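Local coordinates for histidine kinase (Methanosarcina mazei, PDB 3LI9), which is probably a membrane-bound sensor histidine kinase that phosphorylates itself on histidine from ATP, and is seen here as its extracellular double-Cache (PDC-fold) sensor domain, at residues A[38-43]-A[153-158]; A[45-50]-A[77-82]; A[125-130]-A[164-169]. All blocks are in the same frame, centred on the assembly; numbering follows the deposited sequence.

Contact 1 of 3, residues A[38-43]-A[153-158]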
ATOM      1  N   ALA A  38       9.008  -6.238   3.882  1.00 10.66           N
ATOM      2  CA  ALA A  38      10.300  -6.955   4.097  1.00 10.01           C
ATOM      3  C   ALA A  38      10.745  -7.613   2.768  1.00 10.18           C
ATOM      4  O   ALA A  38      11.959  -7.744   2.551  1.00 12.50           O
ATOM      5  CB  ALA A  38      10.123  -8.032   5.179  1.00  9.76           C
ATOM      6  N   ILE A  39       9.822  -7.954   1.858  1.00 10.90           N
ATOM      7  CA  ILE A  39      10.239  -8.578   0.576  1.00 10.03           C
ATOM      8  C   ILE A  39      10.988  -7.533  -0.247  1.00 11.12           C
ATOM      9  O   ILE A  39      12.120  -7.754  -0.726  1.00 11.65           O
ATOM     10  CB  ILE A  39       9.024  -9.028  -0.213  1.00 10.06           C
ATOM     11  CG1 ILE A  39       8.346 -10.213   0.535  1.00 11.23           C
ATOM     12  CG2 ILE A  39       9.472  -9.502  -1.684  1.00 10.90           C
ATOM     13  CD1 ILE A  39       6.979 -10.638  -0.078  1.00 10.98           C
ATOM     14  N   ALA A  40      10.351  -6.368  -0.408  1.00 10.86           N
ATOM     15  CA  ALA A  40      11.052  -5.265  -1.138  1.00 10.65           C
ATOM     16  C   ALA A  40      12.384  -4.837  -0.491  1.00 12.26           C
ATOM     17  O   ALA A  40      13.367  -4.579  -1.195  1.00 12.68           O
ATOM     18  CB  ALA A  40      10.134  -4.054  -1.268  1.00 13.02           C
ATOM     19  N   ARG A  41      12.398  -4.727   0.823  1.00 11.44           N
ATOM     20  CA  ARG A  41      13.616  -4.339   1.529  1.00 11.70           C
ATOM     21  C   ARG A  41      14.713  -5.373   1.386  1.00 11.41           C
ATOM     22  O   ARG A  41      15.884  -4.994   1.218  1.00 13.35           O
ATOM     23  CB  ARG A  41      13.293  -4.105   2.977  1.00 13.41           C
ATOM     24  CG  ARG A  41      14.437  -3.313   3.627  1.00 16.87           C
ATOM     25  CD  ARG A  41      13.915  -2.543   4.910  1.00 20.71           C
ATOM     26  NE  ARG A  41      15.002  -1.728   5.446  1.00 21.58           N
ATOM     27  CZ  ARG A  41      15.890  -2.155   6.342  1.00 23.25           C
ATOM     28  NH1 ARG A  41      15.830  -3.409   6.777  1.00 20.40           N
ATOM     29  NH2 ARG A  41      16.873  -1.354   6.770  1.00 24.50           N
ATOM     30  N   THR A  42      14.355  -6.660   1.439  1.00 11.37           N
ATOM     31  CA  THR A  42      15.372  -7.700   1.344  1.00 10.64           C
ATOM     32  C   THR A  42      15.950  -7.728  -0.095  1.00 12.25           C
ATOM     33  O   THR A  42      17.162  -7.856  -0.275  1.00 11.78           O
ATOM     34  CB  THR A  42      14.782  -9.027   1.686  1.00 12.32           C
ATOM     35  OG1 THR A  42      14.415  -8.948   3.064  1.00 10.85           O
ATOM     36  CG2 THR A  42      15.904 -10.125   1.625  1.00 10.99           C
ATOM     37  N   LEU A  43      15.070  -7.521  -1.072  1.00 10.99           N
ATOM     38  CA  LEU A  43      15.557  -7.383  -2.494  1.00 12.08           C
ATOM     39  C   LEU A  43      16.486  -6.180  -2.634  1.00 11.23           C
ATOM     40  O   LEU A  43      17.555  -6.278  -3.305  1.00 12.88           O
ATOM     41  CB  LEU A  43      14.368  -7.252  -3.445  1.00 11.17           C
ATOM     42  CG  LEU A  43      14.705  -7.083  -4.943  1.00 11.52           C
ATOM     43  CD1 LEU A  43      15.517  -8.257  -5.425  1.00 12.60           C
ATOM     44  CD2 LEU A  43      13.278  -7.036  -5.720  1.00 14.58           C
ATOM     45  N   TYR A 153       5.139  -0.843  -2.493  1.00 11.33           N
ATOM     46  CA  TYR A 153       6.146  -0.720  -1.427  1.00 13.52           C
ATOM     47  C   TYR A 153       7.489  -0.533  -2.131  1.00 13.63           C
ATOM     48  O   TYR A 153       7.830  -1.327  -3.007  1.00 14.13           O
ATOM     49  CB  TYR A 153       6.249  -2.024  -0.624  1.00 13.98           C
ATOM     50  CG  TYR A 153       5.014  -2.416   0.194  1.00 15.92           C
ATOM     51  CD1 TYR A 153       4.997  -2.214   1.581  1.00 17.82           C
ATOM     52  CD2 TYR A 153       3.868  -2.940  -0.428  1.00 19.13           C
ATOM     53  CE1 TYR A 153       3.891  -2.574   2.327  1.00 20.14           C
ATOM     54  CE2 TYR A 153       2.717  -3.269   0.324  1.00 18.37           C
ATOM     55  CZ  TYR A 153       2.780  -3.077   1.713  1.00 20.08           C
ATOM     56  OH  TYR A 153       1.666  -3.407   2.463  1.00 21.15           O
ATOM     57  N   ASP A 154       8.293   0.445  -1.705  1.00 13.44           N
ATOM     58  CA  ASP A 154       9.548   0.694  -2.421  1.00 15.40           C
ATOM     59  C   ASP A 154      10.659   0.919  -1.418  1.00 15.11           C
ATOM     60  O   ASP A 154      10.478   1.627  -0.451  1.00 16.68           O
ATOM     61  CB  ASP A 154       9.434   1.922  -3.319  1.00 16.39           C
ATOM     62  CG  ASP A 154       8.316   1.770  -4.318  1.00 18.90           C
ATOM     63  OD1 ASP A 154       8.576   1.103  -5.345  1.00 21.35           O
ATOM     64  OD2 ASP A 154       7.141   2.204  -4.056  1.00 20.84           O
ATOM     65  N   SER A 155      11.813   0.338  -1.697  1.00 14.15           N
ATOM     66  CA  SER A 155      12.988   0.527  -0.789  1.00 14.49           C
ATOM     67  C   SER A 155      14.191   0.963  -1.581  1.00 14.59           C
ATOM     68  O   SER A 155      14.438   0.488  -2.685  1.00 14.24           O
ATOM     69  CB  SER A 155      13.404  -0.812  -0.137  1.00 14.82           C
ATOM     70  OG  SER A 155      12.446  -1.269   0.771  1.00 19.22           O
ATOM     71  N   PRO A 156      14.930   1.953  -1.044  1.00 15.30           N
ATOM     72  CA  PRO A 156      16.091   2.423  -1.737  1.00 15.56           C
ATOM     73  C   PRO A 156      17.252   1.415  -1.711  1.00 15.04           C
ATOM     74  O   PRO A 156      17.470   0.752  -0.697  1.00 16.07           O
ATOM     75  CB  PRO A 156      16.450   3.743  -0.960  1.00 14.75           C
ATOM     76  CG  PRO A 156      15.965   3.452   0.461  1.00 15.95           C
ATOM     77  CD  PRO A 156      14.654   2.685   0.227  1.00 15.75           C
ATOM     78  N   ILE A 157      18.023   1.398  -2.806  1.00 14.64           N
ATOM     79  CA  ILE A 157      19.235   0.551  -2.998  1.00 13.59           C
ATOM     80  C   ILE A 157      20.402   1.509  -2.843  1.00 15.17           C
ATOM     81  O   ILE A 157      20.514   2.480  -3.620  1.00 15.10           O
ATOM     82  CB  ILE A 157      19.302   0.024  -4.385  1.00 13.69           C
ATOM     83  CG1 ILE A 157      18.064  -0.929  -4.623  1.00 13.42           C
ATOM     84  CG2 ILE A 157      20.580  -0.765  -4.581  1.00 13.94           C
ATOM     85  CD1 ILE A 157      17.968  -1.425  -6.195  1.00 13.78           C
ATOM     86  N   PHE A 158      21.197   1.293  -1.813  1.00 14.26           N
ATOM     87  CA  PHE A 158      22.363   2.222  -1.554  1.00 16.65           C
ATOM     88  C   PHE A 158      23.604   1.453  -1.847  1.00 18.37           C
ATOM     89  O   PHE A 158      23.846   0.378  -1.222  1.00 19.18           O
ATOM     90  CB  PHE A 158      22.370   2.689  -0.107  1.00 16.54           C
ATOM     91  CG  PHE A 158      21.351   3.696   0.188  1.00 18.99           C
ATOM     92  CD1 PHE A 158      21.612   5.034  -0.148  1.00 20.93           C
ATOM     93  CD2 PHE A 158      20.170   3.384   0.856  1.00 22.77           C
ATOM     94  CE1 PHE A 158      20.654   6.087   0.142  1.00 26.01           C
ATOM     95  CE2 PHE A 158      19.221   4.442   1.157  1.00 20.42           C
ATOM     96  CZ  PHE A 158      19.467   5.765   0.730  1.00 23.55           C
TER
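Ala-40 and Arg-41, on the long N-terminal helix 13-48 of the PDC-fold sensor domain, rest against Tyr-153 and Ser-155 of strand 148-159 in its antiparallel sheet. The short helix and strand segments run nearly alike, 19° apart in direction, and approach to 7.3 Å between axes. So close an approach calls for small residues, and Ala-40 and Ser-155 supply them.

The apolar part of the contact is slight. The single methyl of Ala-40 points toward the strand, with its CB 4.4 Å from CB of Tyr-153 and 4.0 Å from the carbonyl O of Tyr-153. Only the root of the tyrosine takes part, because its ring swings away from segment 38-43 and runs back along the helix to touch Met-33, Asn-36 and Gln-37.

No hydrogen bond or salt bridge joins the two segments directly, and the polar groups meet through a third party, Asp-137, which lies outside both. Ser-155 OG comes in over the helix backbone, 3.4 Å from CA of Arg-41; the backbone N of Arg-41 is also near, but at a poor angle for bonding. The hydroxyl is instead bonded to Asp-137 OD1. The other oxygen of that carboxylate, OD2, pairs with Arg-41 NE, so one aspartate links strand and helix; serine and arginine suit their places, one bonding OD1 and the other forming a salt bridge with OD2. The arginine chain reaches it fully extended from CG to NE, with CG anti to the backbone N (chi1 -163°). Its first carbons pass alongside the serine hydroxyl, Arg-41 CB lying 3.7 Å from Ser-155 OG.

Contact 2 of 3, residues A[45-50]-A[77-82]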
ATOM      1  N   CYS A  45      18.437  -4.889  -0.274  1.00 15.18           N
ATOM      2  CA  CYS A  45      19.763  -5.253   0.427  1.00 14.96           C
ATOM      3  C   CYS A  45      20.598  -6.079  -0.539  1.00 15.51           C
ATOM      4  O   CYS A  45      21.812  -5.890  -0.662  1.00 16.90           O
ATOM      5  CB  CYS A  45      19.514  -6.106   1.673  1.00 15.94           C
ATOM      6  SG  CYS A  45      18.836  -5.224   3.005  1.00 21.78           S
ATOM      7  N   THR A  46      19.950  -7.066  -1.150  1.00 14.11           N
ATOM      8  CA  THR A  46      20.633  -7.978  -2.032  1.00 14.15           C
ATOM      9  C   THR A  46      21.196  -7.193  -3.213  1.00 15.21           C
ATOM     10  O   THR A  46      22.366  -7.379  -3.564  1.00 15.06           O
ATOM     11  CB  THR A  46      19.683  -9.023  -2.520  1.00 15.12           C
ATOM     12  OG1 THR A  46      19.164  -9.686  -1.338  1.00 16.51           O
ATOM     13  CG2 THR A  46      20.374 -10.008  -3.428  1.00 17.35           C
HETATM   14  N   MSE A  47      20.345  -6.430  -3.904  1.00 12.30           N
HETATM   15  CA  MSE A  47      20.834  -5.673  -5.051  1.00 13.82           C
HETATM   16  C   MSE A  47      21.923  -4.695  -4.703  1.00 13.73           C
HETATM   17  O   MSE A  47      22.801  -4.434  -5.581  1.00 15.83           O
HETATM   18  CB  MSE A  47      19.722  -4.943  -5.724  1.00 14.36           C
HETATM   19  CG  MSE A  47      18.687  -5.821  -6.423  1.00 16.03           C
HETATM   20 SE   MSE A  47      19.683  -6.761  -7.992  1.00 26.27          SE
HETATM   21  CE  MSE A  47      19.576  -8.128  -7.043  1.00 11.47           C
ATOM     22  N   ALA A  48      21.915  -4.138  -3.516  1.00 14.04           N
ATOM     23  CA  ALA A  48      22.972  -3.233  -3.065  1.00 14.80           C
ATOM     24  C   ALA A  48      24.346  -3.918  -3.079  1.00 16.22           C
ATOM     25  O   ALA A  48      25.344  -3.242  -3.236  1.00 17.53           O
ATOM     26  CB  ALA A  48      22.656  -2.609  -1.660  1.00 14.16           C
ATOM     27  N   GLU A  49      24.404  -5.223  -2.931  1.00 14.52           N
ATOM     28  CA  GLU A  49      25.642  -6.007  -2.915  1.00 16.56           C
ATOM     29  C   GLU A  49      25.902  -6.757  -4.186  1.00 17.75           C
ATOM     30  O   GLU A  49      26.842  -7.523  -4.272  1.00 20.10           O
ATOM     31  CB  GLU A  49      25.651  -7.003  -1.731  1.00 15.11           C
ATOM     32  CG  GLU A  49      25.572  -6.273  -0.372  1.00 15.59           C
ATOM     33  CD  GLU A  49      26.830  -5.562   0.023  1.00 19.88           C
ATOM     34  OE1 GLU A  49      27.936  -5.785  -0.577  1.00 20.12           O
ATOM     35  OE2 GLU A  49      26.748  -4.733   0.936  1.00 18.55           O
ATOM     36  N   TYR A  50      25.041  -6.620  -5.174  1.00 16.05           N
ATOM     37  CA  TYR A  50      25.124  -7.379  -6.400  1.00 17.72           C
ATOM     38  C   TYR A  50      26.113  -6.795  -7.421  1.00 20.32           C
ATOM     39  O   TYR A  50      25.746  -6.142  -8.402  1.00 24.20           O
ATOM     40  CB  TYR A  50      23.740  -7.375  -7.050  1.00 17.40           C
ATOM     41  CG  TYR A  50      23.527  -8.385  -8.113  1.00 17.56           C
ATOM     42  CD1 TYR A  50      23.736  -9.742  -7.867  1.00 14.85           C
ATOM     43  CD2 TYR A  50      23.098  -7.995  -9.400  1.00 19.31           C
ATOM     44  CE1 TYR A  50      23.474 -10.694  -8.884  1.00 19.50           C
ATOM     45  CE2 TYR A  50      22.816  -8.922 -10.358  1.00 23.67           C
ATOM     46  CZ  TYR A  50      23.003 -10.254 -10.106  1.00 24.70           C
ATOM     47  OH  TYR A  50      22.703 -11.163 -11.089  1.00 32.73           O
ATOM     48  N   LEU A  77      12.782  -3.365 -10.253  1.00 11.92           N
ATOM     49  CA  LEU A  77      13.978  -2.662  -9.829  1.00 10.88           C
ATOM     50  C   LEU A  77      14.032  -1.416 -10.756  1.00 11.59           C
ATOM     51  O   LEU A  77      13.587  -1.480 -11.944  1.00 12.08           O
ATOM     52  CB  LEU A  77      15.208  -3.527 -10.170  1.00 12.47           C
ATOM     53  CG  LEU A  77      15.271  -4.822  -9.340  1.00  8.75           C
ATOM     54  CD1 LEU A  77      16.393  -5.722  -9.944  1.00 13.23           C
ATOM     55  CD2 LEU A  77      15.569  -4.523  -7.874  1.00 12.91           C
ATOM     56  N   GLY A  78      14.495  -0.280 -10.220  1.00 11.94           N
ATOM     57  CA  GLY A  78      14.665   0.882 -11.112  1.00 12.89           C
ATOM     58  C   GLY A  78      15.980   1.549 -10.658  1.00 14.37           C
ATOM     59  O   GLY A  78      16.141   1.832  -9.509  1.00 14.90           O
ATOM     60  N   TYR A  79      16.931   1.734 -11.584  1.00 14.05           N
ATOM     61  CA  TYR A  79      18.249   2.301 -11.246  1.00 13.70           C
ATOM     62  C   TYR A  79      18.483   3.689 -11.885  1.00 16.22           C
ATOM     63  O   TYR A  79      17.908   4.033 -12.911  1.00 16.11           O
ATOM     64  CB  TYR A  79      19.317   1.392 -11.750  1.00 12.70           C
ATOM     65  CG  TYR A  79      19.514   0.164 -10.867  1.00 15.39           C
ATOM     66  CD1 TYR A  79      18.654  -0.936 -10.956  1.00 17.08           C
ATOM     67  CD2 TYR A  79      20.584   0.118  -9.935  1.00 15.07           C
ATOM     68  CE1 TYR A  79      18.883  -2.070 -10.123  1.00 16.04           C
ATOM     69  CE2 TYR A  79      20.795  -1.019  -9.114  1.00 16.22           C
ATOM     70  CZ  TYR A  79      19.924  -2.069  -9.227  1.00 17.91           C
ATOM     71  OH  TYR A  79      20.191  -3.233  -8.471  1.00 17.71           O
ATOM     72  N   GLU A  80      19.284   4.468 -11.179  1.00 16.03           N
ATOM     73  CA  GLU A  80      19.846   5.710 -11.735  1.00 17.92           C
ATOM     74  C   GLU A  80      20.686   5.387 -12.946  1.00 16.92           C
ATOM     75  O   GLU A  80      21.142   4.293 -13.209  1.00 18.89           O
ATOM     76  CB  GLU A  80      20.744   6.356 -10.650  1.00 18.40           C
ATOM     77  CG  GLU A  80      20.042   6.838  -9.433  1.00 20.61           C
ATOM     78  CD  GLU A  80      19.222   8.101  -9.714  1.00 28.09           C
ATOM     79  OE1 GLU A  80      19.812   9.198  -9.734  1.00 30.57           O
ATOM     80  OE2 GLU A  80      18.004   8.005  -9.891  1.00 23.48           O
ATOM     81  N   PRO A  81      20.939   6.403 -13.778  1.00 18.67           N
ATOM     82  CA  PRO A  81      21.759   6.205 -14.972  1.00 19.22           C
ATOM     83  C   PRO A  81      23.104   5.572 -14.661  1.00 20.28           C
ATOM     84  O   PRO A  81      23.829   6.064 -13.793  1.00 21.14           O
ATOM     85  CB  PRO A  81      21.919   7.667 -15.488  1.00 19.18           C
ATOM     86  CG  PRO A  81      20.658   8.295 -15.110  1.00 18.60           C
ATOM     87  CD  PRO A  81      20.386   7.750 -13.679  1.00 18.55           C
ATOM     88  N   ASP A  82      23.387   4.461 -15.331  1.00 19.67           N
ATOM     89  CA  ASP A  82      24.589   3.677 -15.253  1.00 21.15           C
ATOM     90  C   ASP A  82      24.896   3.055 -13.875  1.00 19.67           C
ATOM     91  O   ASP A  82      25.966   2.492 -13.693  1.00 22.40           O
ATOM     92  CB  ASP A  82      25.779   4.521 -15.726  1.00 23.35           C
ATOM     93  CG  ASP A  82      25.882   4.542 -17.236  1.00 24.11           C
ATOM     94  OD1 ASP A  82      25.446   3.592 -17.913  1.00 21.44           O
ATOM     95  OD2 ASP A  82      26.380   5.530 -17.761  1.00 31.23           O
TER
HETATM   96  O   HOH W   1      22.650  -3.467  -7.931  1.00 22.77           O
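Met-47, a selenomethionine in this crystal, reaches from the last turns of helix 13-48 onto Leu-77 and Tyr-79 of strand 74-79. Its chain can be followed outward. CB meets the end of the tyrosine first: Tyr-79 OH lies 3.3 Å from Met-47 CB. One bond further, CG stands beside the same hydroxyl and also touches the leucine, 3.7 Å from Leu-77 CD2. A bend at chi2 (-66°) then carries SE to the other leucine methyl, Leu-77 CD1, at 4.0 Å, while SE remains 3.6 Å from Tyr-79 OH. The methyl CE is modelled over one face of the Tyr-50 ring, displaced toward the rim, but its position is uncertain, the geometry at selenium being distorted.

The bent chain crosses both strand side chains at about a right angle. A flexible, unbranched residue suits this place, since it can fold over the forked end of a leucine and past a phenol together. Leu-77 offers both methyls and Tyr-79 only its hydroxyl; its ring packs edge-to-face with Phe-84.

A water lies between the hydroxyl of the buried Tyr-79 and the backbone O of Met-47. Its distances of 2.5 Å to both Tyr-79 OH and Met-47 O are shorter than a usual hydrogen bond, so the exact geometry of this bridge is doubtful. No direct hydrogen bond joins the two segments. Ile-157, touching both Met-47 and Tyr-79, continues the apolar layer. Such a layer between a long N-terminal helix and an antiparallel sheet is characteristic of the PDC fold.

Contact 3 of 3, residues A[125-130]-A[164-169]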
ATOM      1  N   SER A 125       7.399  10.066 -10.521  1.00 32.67           N
ATOM      2  CA  SER A 125       6.441   9.497  -9.549  1.00 31.96           C
ATOM      3  C   SER A 125       7.023   9.180  -8.185  1.00 31.58           C
ATOM      4  O   SER A 125       8.157   8.779  -8.075  1.00 27.09           O
ATOM      5  CB  SER A 125       5.789   8.229 -10.088  1.00 32.34           C
ATOM      6  OG  SER A 125       5.053   8.545 -11.267  1.00 37.77           O
ATOM      7  N   ASP A 126       6.194   9.300  -7.148  1.00 31.51           N
ATOM      8  CA  ASP A 126       6.614   9.048  -5.791  1.00 31.70           C
ATOM      9  C   ASP A 126       7.169   7.661  -5.537  1.00 28.59           C
ATOM     10  O   ASP A 126       7.945   7.507  -4.639  1.00 29.34           O
ATOM     11  CB  ASP A 126       5.432   9.214  -4.849  1.00 34.51           C
ATOM     12  CG  ASP A 126       5.061  10.659  -4.652  1.00 39.74           C
ATOM     13  OD1 ASP A 126       5.894  11.551  -4.986  1.00 46.74           O
ATOM     14  OD2 ASP A 126       3.929  10.881  -4.152  1.00 49.88           O
ATOM     15  N   TYR A 127       6.713   6.636  -6.234  1.00 26.81           N
ATOM     16  CA  TYR A 127       7.253   5.321  -5.890  1.00 24.49           C
ATOM     17  C   TYR A 127       8.786   5.321  -6.006  1.00 24.39           C
ATOM     18  O   TYR A 127       9.482   4.500  -5.343  1.00 22.62           O
ATOM     19  CB  TYR A 127       6.661   4.240  -6.800  1.00 24.74           C
ATOM     20  CG  TYR A 127       7.214   4.207  -8.247  1.00 24.24           C
ATOM     21  CD1 TYR A 127       8.206   3.348  -8.604  1.00 21.36           C
ATOM     22  CD2 TYR A 127       6.666   5.016  -9.255  1.00 25.79           C
ATOM     23  CE1 TYR A 127       8.666   3.283  -9.871  1.00 21.14           C
ATOM     24  CE2 TYR A 127       7.132   4.952 -10.573  1.00 26.14           C
ATOM     25  CZ  TYR A 127       8.139   4.085 -10.870  1.00 19.77           C
ATOM     26  OH  TYR A 127       8.612   3.985 -12.155  1.00 19.71           O
ATOM     27  N   TYR A 128       9.309   6.168  -6.889  1.00 22.62           N
ATOM     28  CA  TYR A 128      10.785   6.251  -7.088  1.00 23.53           C
ATOM     29  C   TYR A 128      11.320   7.480  -6.425  1.00 24.58           C
ATOM     30  O   TYR A 128      12.341   7.414  -5.769  1.00 25.40           O
ATOM     31  CB  TYR A 128      11.149   6.306  -8.588  1.00 22.43           C
ATOM     32  CG  TYR A 128      12.621   6.155  -8.932  1.00 21.90           C
ATOM     33  CD1 TYR A 128      13.091   4.970  -9.500  1.00 20.27           C
ATOM     34  CD2 TYR A 128      13.508   7.205  -8.813  1.00 20.43           C
ATOM     35  CE1 TYR A 128      14.416   4.813  -9.880  1.00 20.64           C
ATOM     36  CE2 TYR A 128      14.839   7.059  -9.145  1.00 22.77           C
ATOM     37  CZ  TYR A 128      15.293   5.890  -9.698  1.00 20.47           C
ATOM     38  OH  TYR A 128      16.607   5.758 -10.107  1.00 17.78           O
ATOM     39  N   GLN A 129      10.631   8.619  -6.607  1.00 25.65           N
ATOM     40  CA  GLN A 129      11.168   9.900  -6.103  1.00 27.74           C
ATOM     41  C   GLN A 129      11.136   9.988  -4.570  1.00 27.54           C
ATOM     42  O   GLN A 129      12.006  10.607  -3.963  1.00 27.86           O
ATOM     43  CB  GLN A 129      10.427  11.103  -6.701  1.00 26.31           C
ATOM     44  CG  GLN A 129      10.662  11.291  -8.224  1.00 27.71           C
ATOM     45  CD  GLN A 129      12.132  11.457  -8.568  1.00 33.20           C
ATOM     46  OE1 GLN A 129      12.789  12.288  -8.007  1.00 35.04           O
ATOM     47  NE2 GLN A 129      12.640  10.671  -9.507  1.00 30.71           N
ATOM     48  N   LEU A 130      10.170   9.360  -3.923  1.00 27.72           N
ATOM     49  CA  LEU A 130      10.179   9.484  -2.448  1.00 28.63           C
ATOM     50  C   LEU A 130      11.357   8.740  -1.819  1.00 27.74           C
ATOM     51  O   LEU A 130      12.058   9.295  -0.968  1.00 29.07           O
ATOM     52  CB  LEU A 130       8.860   9.064  -1.793  1.00 30.25           C
ATOM     53  CG  LEU A 130       7.658  10.015  -1.872  1.00 35.25           C
ATOM     54  CD1 LEU A 130       6.474   9.401  -1.082  1.00 36.98           C
ATOM     55  CD2 LEU A 130       8.037  11.418  -1.345  1.00 37.00           C
ATOM     56  N   ALA A 164      21.295   4.373  -5.457  1.00 16.58           N
ATOM     57  CA  ALA A 164      21.503   3.814  -6.797  1.00 15.52           C
ATOM     58  C   ALA A 164      20.171   3.523  -7.526  1.00 14.04           C
ATOM     59  O   ALA A 164      20.173   3.331  -8.761  1.00 16.32           O
ATOM     60  CB  ALA A 164      22.316   2.539  -6.769  1.00 15.15           C
ATOM     61  N   GLY A 165      19.079   3.438  -6.772  1.00 14.31           N
ATOM     62  CA  GLY A 165      17.810   2.972  -7.391  1.00 14.23           C
ATOM     63  C   GLY A 165      16.919   2.457  -6.287  1.00 14.59           C
ATOM     64  O   GLY A 165      17.091   2.747  -5.099  1.00 13.36           O
ATOM     65  N   ILE A 166      15.874   1.758  -6.704  1.00 12.43           N
ATOM     66  CA  ILE A 166      14.851   1.269  -5.788  1.00 12.38           C
ATOM     67  C   ILE A 166      14.563  -0.223  -6.142  1.00 13.15           C
ATOM     68  O   ILE A 166      14.769  -0.716  -7.302  1.00 12.94           O
ATOM     69  CB  ILE A 166      13.488   2.008  -5.857  1.00 12.72           C
ATOM     70  CG1 ILE A 166      12.906   1.844  -7.272  1.00 15.69           C
ATOM     71  CG2 ILE A 166      13.626   3.540  -5.429  1.00 13.44           C
ATOM     72  CD1 ILE A 166      11.502   2.338  -7.428  1.00 21.75           C
ATOM     73  N   ALA A 167      14.035  -0.943  -5.151  1.00 13.53           N
ATOM     74  CA  ALA A 167      13.437  -2.259  -5.408  1.00 11.62           C
ATOM     75  C   ALA A 167      12.019  -2.084  -4.869  1.00 12.47           C
ATOM     76  O   ALA A 167      11.826  -1.495  -3.810  1.00 13.92           O
ATOM     77  CB  ALA A 167      14.146  -3.405  -4.627  1.00 10.99           C
ATOM     78  N   GLY A 168      11.070  -2.652  -5.590  1.00 11.04           N
ATOM     79  CA  GLY A 168       9.688  -2.469  -5.180  1.00 11.98           C
ATOM     80  C   GLY A 168       8.801  -3.632  -5.464  1.00 11.90           C
ATOM     81  O   GLY A 168       9.127  -4.461  -6.256  1.00 10.51           O
ATOM     82  N   VAL A 169       7.669  -3.704  -4.750  1.00 11.53           N
ATOM     83  CA  VAL A 169       6.607  -4.639  -5.089  1.00 11.22           C
ATOM     84  C   VAL A 169       5.241  -3.953  -5.128  1.00 11.64           C
ATOM     85  O   VAL A 169       4.991  -2.968  -4.366  1.00 12.72           O
ATOM     86  CB  VAL A 169       6.532  -5.814  -4.077  1.00 10.66           C
ATOM     87  CG1 VAL A 169       7.930  -6.495  -3.958  1.00 13.84           C
ATOM     88  CG2 VAL A 169       6.146  -5.277  -2.681  1.00 13.66           C
TER
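On the face of the PDC-fold sheet covered by helix 126-134, Tyr-127 and Tyr-128 pack against Ile-166 of strand 162-172. The helix segment crosses the strand at 135°, with the axes 8.5 Å apart at their closest.

Ile-166 does most of the work on the strand. Its CG1 branch occupies the crowded position between the backbone N and the carbonyl carbon (chi1 61°), which places CD1 between two consecutive tyrosines. The methyl CD1 lies 3.6 Å from CD1 of Tyr-127, whose side chain it meets at about a right angle, and 3.7 Å from CD1 of Tyr-128. It also touches the carbonyl O of Tyr-127, 3.6 Å from CD1 of Ile-166. A long branched aliphatic residue suits a place bordered by two rings and the carbonyl between them. With an alanine here CG1 and CD1 would be absent, and both tyrosine rings would probably lose their shared apolar neighbour.

The tyrosines keep their hydroxyls for partners elsewhere: Tyr-127 OH bonds Val-120 O, and Tyr-128 OH bonds Glu-80 OE2. Tyr-128 extends along the strand to Gly-165, its OH 4.1 Å from Gly-165 CA. That glycine is fitted by its backbone angles, at which a CB would be jammed against the preceding carbonyl, and with Ala-164 it faces Ile-157 as a classic beta bulge.

A bound bis-tris molecule, probably from the crystallisation liquor, sits about 4 Å from the side chain of Tyr-127. Its position is consistent with the ligand pocket that sensor domains of the Cache family commonly form beside the sheet.

All three contacts belong to one antiparallel sheet, their centres 9 to 11 Å apart. Contacts 1 and 2 use successive parts of helix 13-48 and meet at Ile-157, whose CD1 is 3.7 Å from Tyr-79 OH. Contacts 1 and 3 lie on neighbouring strands, 148-159 and 162-172; Ala-167 turns to helix 13-48 while the preceding Ile-166 turns to helix 126-134, so the sheet is packed between these helices. Contact 2 is tied to contact 3 through the backbone, by a probable hydrogen bond of Glu-80 N with Ala-164 O at 2.8 Å. Contacts 1 and 2 thus share the N-terminal helix, whereas contact 3 is the one beside the bound ligand.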